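Local coordinates for galactonate dehydratase (PDB 5OLC), which belongs to the enolase superfamily, pairing an N-terminal domain of the mandelate racemase/muconate lactonizing type with an enolase-like C-terminal barrel domain, at residues G307-I312 against A344-V349; E348-K353 against V371-D376. All coordinates share one frame; numbering follows the deposited sequence.

Contact 1. Residues G307-I312 against A344-V349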
loop_
_atom_site.group_PDB
_atom_site.type_symbol
_atom_site.label_atom_id
_atom_site.label_comp_id
_atom_site.label_asym_id
_atom_site.label_seq_id
_atom_site.Cartn_x
_atom_site.Cartn_y
_atom_site.Cartn_z
ATOM N N GLY A 307 6.344 -5.041 40.233
ATOM C CA GLY A 307 6.969 -6.096 41.022
ATOM C C GLY A 307 7.647 -5.605 42.282
ATOM O O GLY A 307 7.127 -4.712 42.964
ATOM N N THR A 308 8.810 -6.205 42.611
ATOM C CA THR A 308 9.592 -5.820 43.792
ATOM C C THR A 308 10.585 -4.726 43.384
ATOM O O THR A 308 10.527 -4.242 42.252
ATOM C CB THR A 308 10.292 -7.031 44.446
ATOM O OG1 THR A 308 11.409 -7.423 43.662
ATOM C CG2 THR A 308 9.377 -8.205 44.696
ATOM N N TRP A 309 11.505 -4.342 44.279
ATOM C CA TRP A 309 12.490 -3.330 43.934
ATOM C C TRP A 309 13.538 -3.864 42.977
ATOM O O TRP A 309 14.244 -3.043 42.397
ATOM C CB TRP A 309 13.122 -2.675 45.162
ATOM C CG TRP A 309 12.149 -1.896 45.986
ATOM C CD1 TRP A 309 11.487 -2.337 47.094
ATOM C CD2 TRP A 309 11.722 -0.541 45.774
ATOM N NE1 TRP A 309 10.666 -1.342 47.585
ATOM C CE2 TRP A 309 10.784 -0.232 46.787
ATOM C CE3 TRP A 309 12.057 0.451 44.841
ATOM C CZ2 TRP A 309 10.174 1.024 46.890
ATOM C CZ3 TRP A 309 11.452 1.699 44.947
ATOM C CH2 TRP A 309 10.524 1.975 45.961
ATOM N N ILE A 310 13.627 -5.214 42.760
ATOM C CA ILE A 310 14.554 -5.756 41.750
ATOM C C ILE A 310 14.095 -5.225 40.391
ATOM O O ILE A 310 14.917 -4.695 39.649
ATOM C CB ILE A 310 14.717 -7.302 41.742
ATOM C CG1 ILE A 310 15.309 -7.801 43.068
ATOM C CG2 ILE A 310 15.620 -7.715 40.587
ATOM C CD1 ILE A 310 15.116 -9.214 43.350
ATOM N N ALA A 311 12.760 -5.311 40.123
ATOM C CA ALA A 311 12.040 -4.814 38.950
ATOM C C ALA A 311 12.077 -3.292 38.874
ATOM O O ALA A 311 12.396 -2.756 37.802
ATOM C CB ALA A 311 10.601 -5.256 39.005
ATOM N N ILE A 312 11.729 -2.581 39.988
ATOM C CA ILE A 312 11.739 -1.114 39.992
ATOM C C ILE A 312 13.144 -0.590 39.679
ATOM O O ILE A 312 13.272 0.279 38.821
ATOM C CB ILE A 312 11.117 -0.493 41.259
ATOM C CG1 ILE A 312 9.685 -0.991 41.446
ATOM C CG2 ILE A 312 11.159 1.048 41.217
ATOM C CD1 ILE A 312 9.262 -1.219 42.903
ATOM N N ALA A 344 3.944 -6.446 50.527
ATOM C CA ALA A 344 4.897 -6.894 51.520
ATOM C C ALA A 344 6.098 -7.565 50.855
ATOM O O ALA A 344 7.188 -7.489 51.403
ATOM C CB ALA A 344 4.227 -7.849 52.491
ATOM N N LEU A 345 5.928 -8.196 49.682
ATOM C CA LEU A 345 7.052 -8.858 48.995
ATOM C C LEU A 345 8.009 -7.836 48.404
ATOM O O LEU A 345 9.222 -8.048 48.378
ATOM C CB LEU A 345 6.551 -9.806 47.921
ATOM C CG LEU A 345 5.391 -10.658 48.358
ATOM C CD1 LEU A 345 4.250 -10.490 47.432
ATOM C CD2 LEU A 345 5.786 -12.098 48.509
ATOM N N ARG A 346 7.453 -6.706 47.961
ATOM C CA ARG A 346 8.215 -5.598 47.411
ATOM C C ARG A 346 8.910 -4.825 48.535
ATOM O O ARG A 346 10.106 -4.556 48.426
ATOM C CB ARG A 346 7.286 -4.688 46.583
ATOM C CG ARG A 346 7.851 -3.336 46.168
ATOM C CD ARG A 346 7.082 -2.203 46.812
ATOM N NE ARG A 346 5.732 -2.105 46.267
ATOM C CZ ARG A 346 4.787 -1.298 46.730
ATOM N NH1 ARG A 346 5.035 -0.490 47.756
ATOM N NH2 ARG A 346 3.591 -1.278 46.163
ATOM N N ASP A 347 8.183 -4.488 49.613
ATOM C CA ASP A 347 8.743 -3.678 50.691
ATOM C C ASP A 347 9.526 -4.457 51.780
ATOM O O ASP A 347 10.382 -3.855 52.436
ATOM C CB ASP A 347 7.655 -2.796 51.305
ATOM C CG ASP A 347 7.212 -1.693 50.356
ATOM O OD1 ASP A 347 8.094 -0.996 49.794
ATOM O OD2 ASP A 347 5.990 -1.529 50.167
ATOM N N GLU A 348 9.299 -5.774 51.934
ATOM C CA GLU A 348 10.008 -6.558 52.950
ATOM C C GLU A 348 11.097 -7.468 52.380
ATOM O O GLU A 348 12.201 -7.469 52.910
ATOM C CB GLU A 348 9.034 -7.373 53.824
ATOM C CG GLU A 348 8.080 -6.545 54.671
ATOM C CD GLU A 348 7.008 -7.318 55.420
ATOM O OE1 GLU A 348 7.302 -8.436 55.906
ATOM O OE2 GLU A 348 5.882 -6.786 55.557
ATOM N N VAL A 349 10.789 -8.266 51.344
ATOM C CA VAL A 349 11.761 -9.204 50.775
ATOM C C VAL A 349 12.909 -8.473 50.064
ATOM O O VAL A 349 14.057 -8.920 50.169
ATOM C CB VAL A 349 11.114 -10.300 49.889
ATOM C CG1 VAL A 349 12.132 -11.363 49.484
ATOM C CG2 VAL A 349 9.936 -10.958 50.599
#
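R346 packs against one face of the W309 indole with its aliphatic chain, not its charged end. Its CG is 4.1 Å from the centroid of the five-membered ring of W309, an off-centre CH-pi contact. CG of R346 stands anti to the backbone N (chi1 168°), and the chain then bends at chi2 and chi3. The guanidinium is thus turned almost perpendicular to the indole, with 85° between the planes. CD1 of I312 lies over the same face of the indole, offset toward the rim, and reaches CG of R346 at 4.1 Å. The methylene therefore meets both the ring and the isoleucine tip.

At the edge of the indole, NE1 of W309 gives a weak hydrogen bond to OD1 of D347, 3.4 Å long. OD1 lies in the ring plane, while the carboxylate is turned 51° from it. The other oxygen, OD2 of D347, forms a salt bridge of 2.8 Å with NH1 of R346. T308 approaches the helix 344-349 with its methyl, CG2 lying 3.7 Å from O of L345. T308 is also the N-cap of helix 309-321; its OG1 accepts from N of I310 and is hydrogen-bonded to E55.

The contact joins the start of helix 309-321 to the short helix 344-349 within the enolase-like C-terminal domain. D347 takes a weak bond from the indole and a salt bridge from the guanidinium; the latter would probably favour the charged carboxylate and help hold the arginine's bend.

Contact 2. Residues E348-K353 against V371-D376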
loop_
_atom_site.group_PDB
_atom_site.type_symbol
_atom_site.label_atom_id
_atom_site.label_comp_id
_atom_site.label_asym_id
_atom_site.label_seq_id
_atom_site.Cartn_x
_atom_site.Cartn_y
_atom_site.Cartn_z
ATOM N N GLU A 348 9.299 -5.774 51.934
ATOM C CA GLU A 348 10.008 -6.558 52.950
ATOM C C GLU A 348 11.097 -7.468 52.380
ATOM O O GLU A 348 12.201 -7.469 52.910
ATOM C CB GLU A 348 9.034 -7.373 53.824
ATOM C CG GLU A 348 8.080 -6.545 54.671
ATOM C CD GLU A 348 7.008 -7.318 55.420
ATOM O OE1 GLU A 348 7.302 -8.436 55.906
ATOM O OE2 GLU A 348 5.882 -6.786 55.557
ATOM N N VAL A 349 10.789 -8.266 51.344
ATOM C CA VAL A 349 11.761 -9.204 50.775
ATOM C C VAL A 349 12.909 -8.473 50.064
ATOM O O VAL A 349 14.057 -8.920 50.169
ATOM C CB VAL A 349 11.114 -10.300 49.889
ATOM C CG1 VAL A 349 12.132 -11.363 49.484
ATOM C CG2 VAL A 349 9.936 -10.958 50.599
ATOM N N THR A 350 12.614 -7.345 49.375
ATOM C CA THR A 350 13.647 -6.587 48.658
ATOM C C THR A 350 14.011 -5.266 49.322
ATOM O O THR A 350 13.155 -4.471 49.721
ATOM C CB THR A 350 13.325 -6.391 47.181
ATOM O OG1 THR A 350 12.013 -5.863 47.046
ATOM C CG2 THR A 350 13.487 -7.663 46.384
ATOM N N LEU A 351 15.324 -5.053 49.387
ATOM C CA LEU A 351 16.002 -3.915 49.971
ATOM C C LEU A 351 16.590 -3.010 48.884
ATOM O O LEU A 351 17.473 -3.424 48.123
ATOM C CB LEU A 351 17.129 -4.416 50.896
ATOM C CG LEU A 351 16.752 -5.454 51.937
ATOM C CD1 LEU A 351 17.876 -6.436 52.140
ATOM C CD2 LEU A 351 16.321 -4.794 53.244
ATOM N N HIS A 352 16.099 -1.767 48.831
ATOM C CA HIS A 352 16.553 -0.765 47.881
ATOM C C HIS A 352 17.402 0.317 48.578
ATOM O O HIS A 352 17.268 0.540 49.784
ATOM C CB HIS A 352 15.352 -0.149 47.142
ATOM C CG HIS A 352 14.454 0.704 47.992
ATOM N ND1 HIS A 352 14.598 2.077 48.038
ATOM C CD2 HIS A 352 13.406 0.352 48.768
ATOM C CE1 HIS A 352 13.639 2.515 48.835
ATOM N NE2 HIS A 352 12.900 1.515 49.302
ATOM N N LYS A 353 18.269 0.981 47.809
ATOM C CA LYS A 353 19.120 2.067 48.294
ATOM C C LYS A 353 18.575 3.442 47.822
ATOM O O LYS A 353 18.860 4.469 48.447
ATOM C CB LYS A 353 20.573 1.866 47.795
ATOM C CG LYS A 353 21.472 1.037 48.726
ATOM C CD LYS A 353 21.320 -0.486 48.552
ATOM C CE LYS A 353 22.650 -1.197 48.452
ATOM N NZ LYS A 353 22.494 -2.666 48.562
ATOM N N VAL A 371 20.307 -3.153 44.721
ATOM C CA VAL A 371 19.332 -3.944 45.473
ATOM C C VAL A 371 19.886 -5.224 46.072
ATOM O O VAL A 371 20.760 -5.893 45.487
ATOM C CB VAL A 371 18.028 -4.273 44.705
ATOM C CG1 VAL A 371 17.063 -3.102 44.729
ATOM C CG2 VAL A 371 18.292 -4.799 43.295
ATOM N N ASP A 372 19.268 -5.594 47.215
ATOM C CA ASP A 372 19.509 -6.815 47.959
ATOM C C ASP A 372 18.200 -7.447 48.431
ATOM O O ASP A 372 17.146 -6.800 48.400
ATOM C CB ASP A 372 20.480 -6.580 49.122
ATOM C CG ASP A 372 21.716 -7.451 49.019
ATOM O OD1 ASP A 372 21.587 -8.620 48.566
ATOM O OD2 ASP A 372 22.814 -6.969 49.387
ATOM N N VAL A 373 18.275 -8.731 48.828
ATOM C CA VAL A 373 17.143 -9.498 49.338
ATOM C C VAL A 373 17.417 -9.914 50.805
ATOM O O VAL A 373 18.458 -10.522 51.081
ATOM C CB VAL A 373 16.819 -10.709 48.415
ATOM C CG1 VAL A 373 15.911 -11.735 49.101
ATOM C CG2 VAL A 373 16.228 -10.251 47.082
ATOM N N ASP A 374 16.483 -9.569 51.733
ATOM C CA ASP A 374 16.535 -9.956 53.147
ATOM C C ASP A 374 16.232 -11.456 53.132
ATOM O O ASP A 374 15.087 -11.849 52.885
ATOM C CB ASP A 374 15.472 -9.175 53.965
ATOM C CG ASP A 374 15.479 -9.369 55.479
ATOM O OD1 ASP A 374 16.026 -10.389 55.948
ATOM O OD2 ASP A 374 14.899 -8.516 56.190
ATOM N N MET A 375 17.271 -12.289 53.326
ATOM C CA MET A 375 17.178 -13.750 53.235
ATOM C C MET A 375 16.278 -14.409 54.303
ATOM O O MET A 375 15.854 -15.556 54.112
ATOM C CB MET A 375 18.576 -14.382 53.203
ATOM C CG MET A 375 19.410 -13.932 52.007
ATOM S SD MET A 375 18.642 -14.204 50.391
ATOM C CE MET A 375 19.448 -15.734 49.888
ATOM N N ASP A 376 15.944 -13.665 55.385
ATOM C CA ASP A 376 15.042 -14.127 56.439
ATOM C C ASP A 376 13.601 -13.919 55.988
ATOM O O ASP A 376 12.778 -14.828 56.134
ATOM C CB ASP A 376 15.328 -13.414 57.771
ATOM C CG ASP A 376 16.698 -13.705 58.370
ATOM O OD1 ASP A 376 17.205 -14.844 58.187
ATOM O OD2 ASP A 376 17.239 -12.818 59.061
#
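L351 and D372 form the central hydrogen-bonded pair of an antiparallel strand pairing, 350-352 against 371-373, at the end of the mixed sheet of the C-terminal domain. N of L351 donates to O of D372 at 2.7 Å and nearly straight (170°). N of D372 returns a bond to O of L351 at 3.0 Å. T350 with V373 and H352 with V371 are the flanking non-hydrogen-bonded pairs. A third bond runs from N of D374 to O of V349, so the pairing continues past the strands, to the N-cap of helix 375-381.

The side chains of T350, H352, V371 and V373 share one face. There CG2 of T350 meets CG2 of V373 at 3.8 Å. V349 and V373 lie side by side, pointing the same way, and their CG1 atoms touch. CG1 of V371 packs against CA of H352. L351 and D372 point to the other face. CG of L351 lies anti to the carbonyl carbon and beside the backbone N (chi1 -51°). From there CD1 of L351 reaches along the partner strand to N of D374, 3.5 Å away, and also touches CB of D372.

OG1 of T350 is hydrogen-bonded to O of R346 and to N of W309, and the ring of H352 stacks on that of W309. L378 of helix 375-381 packs on V349 and V373. On the face of L351, Y51 bonds through its hydroxyl to OD1 of D372 and W53 touches D372; Y51 and W53 thereby tie this edge of the sheet to strand 51-56 of the N-terminal sheet. D374 is the N-cap of helix 375-381: its OD1 accepts a weak bond from N of D376, 3.3 Å long.

How the contacts relate
The two contacts lie about 8 Å apart, centre to centre, on the same side of the chain's centre. Along the chain the order is 307-312, 344-349, 348-353, 371-376. E348 and V349 belong to both, and the chain passes from helix 344-349 to strand 350-357 through these residues. The contacts also touch directly: W309 of contact 1 packs against contact 2, its backbone O lying 3.7 Å from CG1 of V371. All four segments belong to the enolase-like C-terminal domain. Together they link helix 309-321 to the closing strands and last helix of the chain, beside the N-terminal sheet.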